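Local coordinates for protein phenolpthiocerol synthesis type-I polyketide synthase ppsA (Mycobacterium bovis, PDB 7AKC) that probably takes part, with its acyltransferase domain loading extender units, in building the lipid core of mycobacterial phthiocerols and phenolphthiocerols, at residues E161-D166 / D191-R196; G148-L153 / L172-S177; S28-Q33 / V207-A212; P168-G173 / T187-E192; T195-R198 / F203-R206. All blocks are in the same frame, centred on the assembly; numbering follows the deposited sequence. Where two conformers were deposited one is given.

Contact 1: E161-D166 / D191-R196. With NA (sodium ion), chain B.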
# COMPACT_ATOMS: atom_id res chain seq x y z
N GLU A 161 16.96 6.37 -5.30
CA GLU A 161 16.97 6.25 -6.77
C GLU A 161 18.41 6.18 -7.28
O GLU A 161 18.70 5.39 -8.16
CB GLU A 161 16.23 7.40 -7.45
CG GLU A 161 14.75 7.42 -7.13
CD GLU A 161 13.91 6.46 -7.96
OE1 GLU A 161 14.43 5.44 -8.45
OE2 GLU A 161 12.70 6.72 -8.09
N ALA A 162 19.30 6.93 -6.66
CA ALA A 162 20.70 6.96 -7.06
C ALA A 162 21.34 5.59 -6.76
O ALA A 162 22.06 5.08 -7.59
CB ALA A 162 21.42 8.07 -6.32
N LEU A 163 21.07 5.03 -5.58
CA LEU A 163 21.61 3.71 -5.23
C LEU A 163 21.20 2.60 -6.24
O LEU A 163 22.04 1.71 -6.56
CB LEU A 163 21.04 3.35 -3.84
CG LEU A 163 21.23 1.86 -3.40
CD1 LEU A 163 22.73 1.59 -3.11
CD2 LEU A 163 20.32 1.55 -2.24
N ILE A 164 19.94 2.64 -6.68
CA ILE A 164 19.44 1.55 -7.52
C ILE A 164 19.43 1.88 -9.02
O ILE A 164 18.96 1.06 -9.81
CB ILE A 164 18.05 1.12 -7.06
CG1 ILE A 164 17.01 2.25 -7.28
CG2 ILE A 164 18.10 0.61 -5.63
CD1 ILE A 164 15.66 1.86 -6.86
N ALA A 165 19.99 3.02 -9.42
CA ALA A 165 19.95 3.44 -10.82
C ALA A 165 20.66 2.43 -11.74
O ALA A 165 20.27 2.30 -12.89
CB ALA A 165 20.57 4.83 -10.97
N ASP A 166 21.69 1.74 -11.22
CA ASP A 166 22.39 0.75 -12.05
C ASP A 166 21.85 -0.68 -11.86
O ASP A 166 22.50 -1.60 -12.35
CB ASP A 166 23.91 0.82 -11.88
CG ASP A 166 24.40 0.87 -10.44
OD1 ASP A 166 23.54 0.88 -9.51
OD2 ASP A 166 25.65 0.87 -10.24
N ASP A 191 19.22 -8.40 -1.45
CA ASP A 191 20.21 -8.75 -0.48
C ASP A 191 21.52 -7.99 -0.75
O ASP A 191 22.13 -7.48 0.18
CB ASP A 191 20.42 -10.26 -0.47
CG ASP A 191 19.32 -10.99 0.30
OD1 ASP A 191 18.51 -10.31 1.00
OD2 ASP A 191 19.22 -12.23 0.15
N GLU A 192 21.92 -7.90 -2.04
CA GLU A 192 23.19 -7.21 -2.36
C GLU A 192 23.07 -5.73 -2.00
O GLU A 192 24.03 -5.12 -1.50
CB GLU A 192 23.58 -7.38 -3.84
CG GLU A 192 24.86 -6.60 -4.13
CD GLU A 192 25.54 -6.66 -5.48
OE1 GLU A 192 25.05 -7.41 -6.36
OE2 GLU A 192 26.59 -5.99 -5.64
N LEU A 193 21.89 -5.15 -2.25
CA LEU A 193 21.67 -3.72 -1.97
C LEU A 193 21.65 -3.44 -0.46
O LEU A 193 22.15 -2.41 -0.02
CB LEU A 193 20.40 -3.22 -2.66
CG LEU A 193 20.64 -3.10 -4.15
CD1 LEU A 193 19.30 -3.07 -4.90
CD2 LEU A 193 21.47 -1.84 -4.40
N ILE A 194 21.09 -4.37 0.34
CA ILE A 194 21.09 -4.23 1.81
C ILE A 194 22.54 -4.18 2.32
O ILE A 194 22.87 -3.35 3.17
CB ILE A 194 20.29 -5.42 2.41
CG1 ILE A 194 18.78 -5.20 2.14
CG2 ILE A 194 20.57 -5.63 3.87
CD1 ILE A 194 17.96 -6.38 2.53
N THR A 195 23.41 -5.04 1.76
CA THR A 195 24.82 -5.08 2.10
C THR A 195 25.50 -3.75 1.71
O THR A 195 26.28 -3.21 2.51
CB THR A 195 25.51 -6.24 1.37
OG1 THR A 195 24.93 -7.47 1.83
CG2 THR A 195 27.07 -6.28 1.67
N ARG A 196 25.20 -3.23 0.50
CA ARG A 196 25.82 -1.97 0.07
C ARG A 196 25.39 -0.82 0.98
O ARG A 196 26.20 0.02 1.36
CB ARG A 196 25.43 -1.66 -1.39
CG ARG A 196 26.07 -2.62 -2.42
CD ARG A 196 25.79 -2.16 -3.84
NE ARG A 196 26.50 -2.97 -4.84
CZ ARG A 196 26.71 -2.59 -6.10
NH1 ARG A 196 26.30 -1.40 -6.52
NH2 ARG A 196 27.39 -3.38 -6.93
NA NA B . 16.79 0.33 -10.83
O HOH W 1 17.59 1.21 -12.88
O HOH W 2 15.62 2.35 -10.71
O HOH W 3 15.29 0.18 -12.79
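The guanidinium of R196 is approached at its edge, near its plane, by D166 from across the contact, and is held within its own helix by E192. D166 OD2 stays 4.4 Å from R196 NH1, so this attraction between opposite charges falls short of a salt bridge. E192 comes closer: NE of R196 lies 3.1 Å from E192 OE2, and NH2 of R196 lies 3.0 Å from the same E192 OE2. Both bonds are weak, each bent to 129° at the hydrogen, yet together they make a salt bridge spanning one turn of helix 187-199. Beneath these groups the contact is apolar. L163 and L193 slide past each other in opposite directions, with L163 CG 3.8 Å from L193 CD2. CG of L163 stands opposite the backbone N (chi1 167°), which carries its branches to that methyl. I164 crosses L193 at about a right angle and touches it through CG2, 3.9 Å from L193 CD1; I183 of strand 180-184 lies against both. The carbonyl of I164 turns to a sodium ion, O to sodium 2.5 Å, and F167 and V170 supply two more carbonyl oxygens. One of the three water ligands donates to A165 O. Helix 157-164 and helix 187-199 thus meet through buried hydrocarbon, while charge is confined to the surface and the I164 carbonyl is taken up by the sodium ion.

Contact 2: G148-L153 / L172-S177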
# COMPACT_ATOMS: atom_id res chain seq x y z
N GLY A 148 10.95 -12.47 -5.64
CA GLY A 148 11.24 -11.06 -5.36
C GLY A 148 11.19 -10.75 -3.89
O GLY A 148 10.59 -11.48 -3.09
N GLY A 149 11.88 -9.71 -3.52
CA GLY A 149 11.92 -9.27 -2.14
C GLY A 149 11.86 -7.75 -2.07
O GLY A 149 11.79 -7.08 -3.10
N MET A 150 11.72 -7.25 -0.87
CA MET A 150 11.70 -5.81 -0.64
C MET A 150 12.66 -5.46 0.48
O MET A 150 12.98 -6.32 1.30
CB MET A 150 10.28 -5.33 -0.31
CG MET A 150 9.34 -5.55 -1.48
SD MET A 150 7.62 -5.10 -1.18
CE MET A 150 7.49 -3.67 -2.13
N ALA A 151 13.11 -4.20 0.54
CA ALA A 151 13.98 -3.78 1.65
C ALA A 151 13.57 -2.39 2.05
O ALA A 151 13.37 -1.54 1.18
CB ALA A 151 15.45 -3.81 1.25
N LEU A 152 13.50 -2.16 3.36
CA LEU A 152 13.21 -0.86 3.94
C LEU A 152 14.55 -0.20 4.15
O LEU A 152 15.40 -0.72 4.91
CB LEU A 152 12.51 -1.04 5.29
CG LEU A 152 12.24 0.27 6.06
CD1 LEU A 152 11.37 1.26 5.23
CD2 LEU A 152 11.63 -0.02 7.45
N LEU A 153 14.79 0.92 3.48
CA LEU A 153 16.06 1.63 3.59
C LEU A 153 15.88 2.94 4.34
O LEU A 153 14.90 3.68 4.10
CB LEU A 153 16.58 1.96 2.17
CG LEU A 153 16.58 0.81 1.16
CD1 LEU A 153 17.16 1.27 -0.16
CD2 LEU A 153 17.34 -0.41 1.69
N LEU A 172 12.25 1.64 -6.97
CA LEU A 172 11.72 2.22 -5.75
C LEU A 172 10.27 1.72 -5.71
O LEU A 172 9.51 1.91 -6.67
CB LEU A 172 11.78 3.75 -5.87
CG LEU A 172 11.47 4.50 -4.59
CD1 LEU A 172 12.11 5.92 -4.60
CD2 LEU A 172 9.98 4.66 -4.40
N GLY A 173 9.96 0.97 -4.68
CA GLY A 173 8.66 0.34 -4.52
C GLY A 173 7.67 1.15 -3.70
O GLY A 173 6.48 1.17 -4.03
N ILE A 174 8.11 1.72 -2.56
CA ILE A 174 7.17 2.48 -1.69
C ILE A 174 7.83 3.70 -1.11
O ILE A 174 8.97 3.64 -0.62
CB ILE A 174 6.63 1.61 -0.51
CG1 ILE A 174 6.08 0.25 -0.99
CG2 ILE A 174 5.56 2.37 0.37
CD1 ILE A 174 5.64 -0.71 0.22
N TYR A 175 7.11 4.87 -1.21
CA TYR A 175 7.58 6.10 -0.58
C TYR A 175 6.96 6.07 0.82
O TYR A 175 5.77 6.41 0.97
CB TYR A 175 7.11 7.37 -1.34
CG TYR A 175 7.66 7.51 -2.73
CD1 TYR A 175 6.99 6.96 -3.82
CD2 TYR A 175 8.79 8.29 -2.98
CE1 TYR A 175 7.45 7.17 -5.12
CE2 TYR A 175 9.25 8.50 -4.27
CZ TYR A 175 8.57 7.95 -5.34
OH TYR A 175 9.06 8.13 -6.60
N ASN A 176 7.67 5.54 1.81
CA ASN A 176 7.13 5.43 3.17
C ASN A 176 6.96 6.76 3.85
O ASN A 176 5.90 7.10 4.34
CB ASN A 176 7.99 4.50 4.04
CG ASN A 176 7.39 3.16 4.20
OD1 ASN A 176 6.60 2.72 3.38
ND2 ASN A 176 7.76 2.45 5.25
N SER A 177 8.07 7.50 3.91
CA SER A 177 8.14 8.78 4.57
C SER A 177 9.44 9.44 4.06
O SER A 177 10.17 8.85 3.25
CB SER A 177 8.14 8.56 6.09
OG SER A 177 9.36 7.95 6.50
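M150 reaches toward I174 over strand 180-184, which lies between their two strands, and its CE stops 4.2 Å from I174 CD1. This is the buried end of the contact. The M150 chain is extended as far as SD (chi2 177°) and then turns there (chi3 108°), which sets CE beside I174 on the side where G173 has no side chain; A184, V207 and I209 enclose M150 further. I174 in turn rests on H111 and V268, near the GxSxG sequence expected to hold the nucleophile of the acyltransferase. The other end is partly exposed and mixed in character: L152 and N176 cross at about a right angle, and a methyl meets an amide, CD1 of L152 lying 3.8 Å from N176 ND2. That nitrogen also makes a weak hydrogen bond to Q180. Two classic beta bulges, G173 and I174 facing V182, and N176 and S177 facing Q180, break the alternation of strand 171-177. With helix 157-164 linking them, the two strands form the split beta-alpha-beta unit of a ferredoxin-like subdomain. An oily inner end, turned to the body of the domain, thus gives way to a partly exposed one where hydrocarbon lies against an amide.

Contact 3: S28-Q33 / V207-A212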
# COMPACT_ATOMS: atom_id res chain seq x y z
N SER A 28 -3.42 -1.25 4.83
CA SER A 28 -2.08 -1.66 4.42
C SER A 28 -2.15 -2.77 3.35
O SER A 28 -3.16 -3.47 3.27
CB SER A 28 -1.28 -2.11 5.63
OG SER A 28 -1.75 -3.35 6.14
N GLY A 29 -1.05 -2.95 2.60
CA GLY A 29 -0.96 -3.96 1.56
C GLY A 29 -0.73 -5.37 2.04
O GLY A 29 -1.48 -6.29 1.69
N ARG A 30 0.32 -5.57 2.84
CA ARG A 30 0.61 -6.90 3.39
C ARG A 30 0.82 -6.72 4.88
O ARG A 30 1.96 -6.70 5.34
CB ARG A 30 1.83 -7.56 2.69
CG ARG A 30 1.83 -9.12 2.71
CD ARG A 30 2.07 -9.65 4.11
NE ARG A 30 2.35 -11.09 4.19
CZ ARG A 30 2.44 -11.76 5.33
NH1 ARG A 30 2.25 -11.14 6.49
NH2 ARG A 30 2.70 -13.07 5.33
N GLY A 31 -0.27 -6.57 5.61
CA GLY A 31 -0.19 -6.45 7.06
C GLY A 31 0.10 -7.79 7.71
O GLY A 31 0.18 -8.83 7.03
N SER A 32 0.28 -7.78 9.04
CA SER A 32 0.52 -9.04 9.75
C SER A 32 -0.73 -9.91 9.69
O SER A 32 -1.85 -9.40 9.63
CB SER A 32 0.89 -8.78 11.21
OG SER A 32 1.89 -7.79 11.32
N GLN A 33 -0.53 -11.23 9.67
CA GLN A 33 -1.59 -12.24 9.62
C GLN A 33 -1.09 -13.48 10.39
O GLN A 33 0.13 -13.68 10.45
CB GLN A 33 -1.92 -12.61 8.17
N VAL A 207 12.11 -6.82 4.02
CA VAL A 207 10.67 -6.81 4.26
C VAL A 207 10.19 -8.10 3.60
O VAL A 207 10.17 -8.17 2.37
CB VAL A 207 9.98 -5.57 3.65
CG1 VAL A 207 8.47 -5.69 3.75
CG2 VAL A 207 10.47 -4.29 4.35
N ASN A 208 9.92 -9.15 4.39
CA ASN A 208 9.50 -10.44 3.82
C ASN A 208 8.06 -10.38 3.31
O ASN A 208 7.19 -9.86 4.01
CB ASN A 208 9.72 -11.59 4.81
CG ASN A 208 11.19 -11.77 5.15
OD1 ASN A 208 12.08 -11.65 4.29
ND2 ASN A 208 11.48 -12.03 6.41
N ILE A 209 7.82 -10.87 2.08
CA ILE A 209 6.52 -10.81 1.38
C ILE A 209 6.36 -12.01 0.44
O ILE A 209 7.33 -12.47 -0.13
CB ILE A 209 6.41 -9.46 0.59
CG1 ILE A 209 5.00 -9.21 0.08
CG2 ILE A 209 7.47 -9.36 -0.53
CD1 ILE A 209 4.65 -7.66 -0.13
N GLU A 210 5.14 -12.54 0.28
CA GLU A 210 4.88 -13.71 -0.57
C GLU A 210 5.36 -13.49 -1.99
O GLU A 210 6.03 -14.36 -2.55
CB GLU A 210 3.39 -14.13 -0.57
CG GLU A 210 2.88 -14.72 0.74
CD GLU A 210 2.90 -13.87 2.00
OE1 GLU A 210 2.86 -12.61 1.90
OE2 GLU A 210 2.91 -14.46 3.10
N VAL A 211 4.98 -12.34 -2.54
CA VAL A 211 5.37 -11.93 -3.92
C VAL A 211 5.60 -10.42 -3.86
O VAL A 211 4.75 -9.72 -3.34
CB VAL A 211 4.30 -12.25 -4.98
CG1 VAL A 211 4.68 -11.69 -6.35
CG2 VAL A 211 4.00 -13.73 -5.09
N ALA A 212 6.72 -9.97 -4.39
CA ALA A 212 7.04 -8.53 -4.34
C ALA A 212 6.39 -7.81 -5.51
O ALA A 212 6.72 -8.09 -6.65
CB ALA A 212 8.53 -8.32 -4.33
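The guanidinium of R30 and the carboxylate of E210 lie edge to edge in almost one plane, 11° apart, rather than over each other's faces. R30 grips side-on with two nitrogens, one to each oxygen: NE is 2.8 Å from E210 OE1, and NH2 is 2.6 Å from E210 OE2. Both bonds are nearly straight, 173° at the hydrogen, and both oxygens use their syn lone pairs, so the carboxylate fits the arginine edge as a fork. The third nitrogen turns back to its own loop, NH1 lying 3.1 Å from G31 O, which stands well out of the guanidinium plane. With all three nitrogens engaged, the rotation of the group is fixed. Each of the two chains bends at its second torsion (R30 chi2 -69°), and they cross at about a right angle. Behind the charges R30 and I209 slide past each other in opposite directions, R30 CB 4.0 Å from I209 CD1. Helix 79-100 backs the pair: Q84 touches R30, while I80 and I83 touch E210. G29-Q33 corresponds to the GQGSQ motif of acyltransferases, with R30 in the place of the first glutamine, and G29 N bonds weakly to H111 in the probable nucleophile elbow. The two-bond bridge therefore both fixes R30 and ties this loop to the one leaving strand 204-207.

Contact 4: P168-G173 / T187-E192. With NA (sodium ion), chain B.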
# COMPACT_ATOMS: atom_id res chain seq x y z
N PRO A 168 18.86 -2.57 -13.14
CA PRO A 168 17.62 -2.46 -13.97
C PRO A 168 16.40 -3.15 -13.42
O PRO A 168 15.28 -2.72 -13.70
CB PRO A 168 18.02 -3.09 -15.33
CG PRO A 168 19.38 -3.73 -15.08
CD PRO A 168 20.01 -3.05 -13.93
N GLN A 169 16.62 -4.24 -12.65
CA GLN A 169 15.48 -5.00 -12.12
C GLN A 169 15.02 -4.58 -10.73
O GLN A 169 14.03 -5.12 -10.23
CB GLN A 169 15.78 -6.49 -12.12
CG GLN A 169 15.84 -7.13 -13.48
CD GLN A 169 16.14 -8.61 -13.28
OE1 GLN A 169 17.32 -9.01 -13.12
NE2 GLN A 169 15.09 -9.44 -13.28
N VAL A 170 15.69 -3.59 -10.11
CA VAL A 170 15.29 -3.09 -8.79
C VAL A 170 14.75 -1.69 -8.94
O VAL A 170 15.43 -0.84 -9.49
CB VAL A 170 16.45 -3.10 -7.76
CG1 VAL A 170 15.95 -2.51 -6.44
CG2 VAL A 170 16.97 -4.54 -7.56
N THR A 171 13.55 -1.45 -8.38
CA THR A 171 12.96 -0.12 -8.44
C THR A 171 12.52 0.35 -7.08
O THR A 171 12.40 -0.45 -6.13
CB THR A 171 11.82 -0.11 -9.51
OG1 THR A 171 10.87 -1.13 -9.18
CG2 THR A 171 12.36 -0.31 -10.94
N LEU A 172 12.25 1.64 -6.97
CA LEU A 172 11.72 2.22 -5.75
C LEU A 172 10.27 1.72 -5.71
O LEU A 172 9.51 1.91 -6.67
CB LEU A 172 11.78 3.75 -5.87
CG LEU A 172 11.47 4.50 -4.59
CD1 LEU A 172 12.11 5.92 -4.60
CD2 LEU A 172 9.98 4.66 -4.40
N GLY A 173 9.96 0.97 -4.68
CA GLY A 173 8.66 0.34 -4.52
C GLY A 173 7.67 1.15 -3.70
O GLY A 173 6.48 1.17 -4.03
N THR A 187 15.04 -11.15 -5.09
CA THR A 187 15.51 -11.27 -3.71
C THR A 187 17.05 -11.19 -3.56
O THR A 187 17.52 -10.48 -2.68
CB THR A 187 14.96 -12.51 -3.00
OG1 THR A 187 15.11 -12.30 -1.62
CG2 THR A 187 15.68 -13.81 -3.36
N GLU A 188 17.80 -11.83 -4.46
CA GLU A 188 19.25 -11.81 -4.37
C GLU A 188 19.85 -10.43 -4.63
O GLU A 188 20.87 -10.07 -4.00
CB GLU A 188 19.89 -12.88 -5.28
CG GLU A 188 19.67 -12.66 -6.78
CD GLU A 188 18.34 -13.13 -7.35
OE1 GLU A 188 17.44 -13.52 -6.56
OE2 GLU A 188 18.19 -13.07 -8.59
N GLN A 189 19.15 -9.62 -5.49
CA GLN A 189 19.59 -8.24 -5.73
C GLN A 189 19.26 -7.35 -4.53
O GLN A 189 20.06 -6.49 -4.18
CB GLN A 189 19.02 -7.73 -7.04
CG GLN A 189 19.46 -8.60 -8.22
CD GLN A 189 18.93 -8.10 -9.54
OE1 GLN A 189 18.54 -6.93 -9.67
NE2 GLN A 189 18.92 -8.96 -10.55
N ILE A 190 18.11 -7.57 -3.91
CA ILE A 190 17.71 -6.87 -2.68
C ILE A 190 18.74 -7.14 -1.57
O ILE A 190 19.21 -6.20 -0.93
CB ILE A 190 16.29 -7.28 -2.26
CG1 ILE A 190 15.24 -6.75 -3.29
CG2 ILE A 190 15.98 -6.82 -0.81
CD1 ILE A 190 15.21 -5.21 -3.56
N ASP A 191 19.22 -8.40 -1.45
CA ASP A 191 20.21 -8.75 -0.48
C ASP A 191 21.52 -7.99 -0.75
O ASP A 191 22.13 -7.48 0.18
CB ASP A 191 20.42 -10.26 -0.47
CG ASP A 191 19.32 -10.99 0.30
OD1 ASP A 191 18.51 -10.31 1.00
OD2 ASP A 191 19.22 -12.23 0.15
N GLU A 192 21.92 -7.90 -2.04
CA GLU A 192 23.19 -7.21 -2.36
C GLU A 192 23.07 -5.73 -2.00
O GLU A 192 24.03 -5.12 -1.50
CB GLU A 192 23.58 -7.38 -3.84
CG GLU A 192 24.86 -6.60 -4.13
CD GLU A 192 25.54 -6.66 -5.48
OE1 GLU A 192 25.05 -7.41 -6.36
OE2 GLU A 192 26.59 -5.99 -5.64
NA NA B . 16.79 0.33 -10.83
O HOH W 3 15.29 0.18 -12.79
O HOH W 4 19.17 -5.48 -11.83
O HOH W 2 15.62 2.35 -10.71
O HOH W 1 17.59 1.21 -12.88
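The loop running into strand 171-177 passes beside the first turns of helix 187-199, coming nearest at V170 and Q189, whose CA atoms are 7.4 Å apart. Q169 and Q189 both reach out with extended chains and cross at about a right angle. NE2 of Q189 donates to Q169 OE1 at 3.0 Å, bent to 149° at the hydrogen. With the amide planes 72° apart, the donor sits above the carbonyl plane, 52° out of it, and not on a lone pair. The other end of the Q189 amide is held by water: a molecule donates to Q189 OE1 at 2.7 Å and accepts from Q169 N at 3.0 Å, so both polar atoms of the Q189 side chain are tied to the Q169 residue. V170 and Q189 run past each other in opposite directions, with V170 CG2 3.6 Å from Q189 OE1, while CG1 of V170 meets I190 CD1 at 4.0 Å. In the ferredoxin-like subdomain, this joins the entry of an edge strand to the helix of the second beta-alpha-beta unit, and I183 of the intervening strand touches both V170 and I190. The V170 carbonyl binds the sodium ion, O to sodium 2.2 Å, with the carbonyls of I164 and F167 and three waters completing six ligands. One of those waters donates to P168 O at 3.0 Å.

Contact 5: T195-R198 / F203-R206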
# COMPACT_ATOMS: atom_id res chain seq x y z
N THR A 195 23.41 -5.04 1.76
CA THR A 195 24.82 -5.08 2.10
C THR A 195 25.50 -3.75 1.71
O THR A 195 26.28 -3.21 2.51
CB THR A 195 25.51 -6.24 1.37
OG1 THR A 195 24.93 -7.47 1.83
CG2 THR A 195 27.07 -6.28 1.67
N ARG A 196 25.20 -3.23 0.50
CA ARG A 196 25.82 -1.97 0.07
C ARG A 196 25.39 -0.82 0.98
O ARG A 196 26.20 0.02 1.36
CB ARG A 196 25.43 -1.66 -1.39
CG ARG A 196 26.07 -2.62 -2.42
CD ARG A 196 25.79 -2.16 -3.84
NE ARG A 196 26.50 -2.97 -4.84
CZ ARG A 196 26.71 -2.59 -6.10
NH1 ARG A 196 26.30 -1.40 -6.52
NH2 ARG A 196 27.39 -3.38 -6.93
N VAL A 197 24.10 -0.80 1.38
CA VAL A 197 23.58 0.29 2.22
C VAL A 197 24.29 0.20 3.59
O VAL A 197 24.85 1.19 4.03
CB VAL A 197 22.06 0.23 2.36
CG1 VAL A 197 21.54 1.24 3.40
CG2 VAL A 197 21.39 0.48 1.01
N ARG A 198 24.39 -0.99 4.15
CA ARG A 198 25.10 -1.19 5.43
C ARG A 198 26.57 -0.82 5.37
O ARG A 198 27.15 -0.35 6.37
CB ARG A 198 24.89 -2.62 5.91
CG ARG A 198 23.49 -2.83 6.43
CD ARG A 198 23.26 -4.28 6.77
NE ARG A 198 21.87 -4.49 7.16
CZ ARG A 198 21.30 -5.69 7.29
NH1 ARG A 198 22.02 -6.80 7.14
NH2 ARG A 198 20.01 -5.78 7.61
N PHE A 203 21.35 2.34 7.23
CA PHE A 203 20.48 1.26 7.70
C PHE A 203 19.51 0.69 6.66
O PHE A 203 18.88 1.42 5.91
CB PHE A 203 19.71 1.68 8.93
CG PHE A 203 20.64 2.17 10.00
CD1 PHE A 203 21.33 1.28 10.81
CD2 PHE A 203 20.90 3.52 10.16
CE1 PHE A 203 22.22 1.73 11.78
CE2 PHE A 203 21.80 3.98 11.12
CZ PHE A 203 22.46 3.07 11.93
N ALA A 204 19.35 -0.63 6.70
CA ALA A 204 18.50 -1.32 5.75
C ALA A 204 18.01 -2.63 6.36
O ALA A 204 18.75 -3.27 7.11
CB ALA A 204 19.31 -1.64 4.50
N SER A 205 16.79 -3.06 6.00
CA SER A 205 16.26 -4.33 6.52
C SER A 205 15.34 -4.98 5.52
O SER A 205 14.65 -4.29 4.77
CB SER A 205 15.55 -4.15 7.86
OG SER A 205 14.39 -3.34 7.73
N ARG A 206 15.31 -6.32 5.50
CA ARG A 206 14.44 -7.06 4.60
C ARG A 206 12.98 -6.92 5.00
O ARG A 206 12.65 -6.96 6.19
CB ARG A 206 14.80 -8.57 4.61
CG ARG A 206 15.82 -8.87 3.56
CD ARG A 206 15.93 -10.34 3.28
NE ARG A 206 14.74 -10.82 2.59
CZ ARG A 206 14.59 -10.85 1.27
NH1 ARG A 206 15.56 -10.41 0.47
NH2 ARG A 206 13.47 -11.33 0.73
O HOH W 5 20.91 -2.15 8.78
O HOH W 6 17.48 -7.51 7.30
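Hydrogen bonds from R198 to the backbone of A204 form the polar half of this contact. NH2 donates to A204 O at 2.9 Å with an angle of 151° at the hydrogen; the donor is tilted 28° from the carbonyl plane, and the oxygen lies a little out of the guanidinium plane. NE adds a weak bond to the same A204 O at 3.4 Å, so one carbonyl takes two N-H groups. The arginine chain is extended from CG to NE, which carries its head from the helix along the strand. Water continues the pattern. One molecule accepts from R198 NE and, at 3.0 Å, from A204 N; a second accepts from R206 N at 3.1 Å and more weakly from R198 NH2. In this way A204 N and O and R206 N find partners on the edge where no further strand of this chain's sheet lies. The apolar half lies inward. V197 points its CG1, opposite the backbone N (chi1 172°), at A204 CB, 3.8 Å away. Apart from this hydrocarbon pair, the same methyl rests near a backbone carbonyl, V197 CG1 lying 3.7 Å from F203 O. The chain turns back between the two segments, bringing R198 and F203 within 5.7 Å at their CA atoms. On the other edge S205 pairs with L152 of strand 148-153, and F203 bonds to E154, while L153 packs on A204. Further along, R206 makes a salt bridge to D191, so helix 187-199 is joined at a second place to edge strand 204-207.

In the fold
Contacts 1, 2, 4 and 5 cluster in the ferredoxin-like subdomain of the acyltransferase domain, with centres 7 to 12 Å apart. Its beta-alpha-beta-beta-alpha-beta chain gives the antiparallel order 171-177, 180-184, 148-153, 204-207. Helix 187-199 serves contacts 1, 4 and 5, and the sodium ion is shared by contacts 1 and 4. Contacts 2 and 4 share L172 and G173; the segments of contacts 1 and 2 alternate along the chain, and contact 5 opens after contacts 2 and 4 close. Contact 3 encloses all four in sequence and, about 21 Å from contact 1 between centres, joins the subdomain's exit to the loop after strand 23-27 of the parallel sheet, near the probable active site.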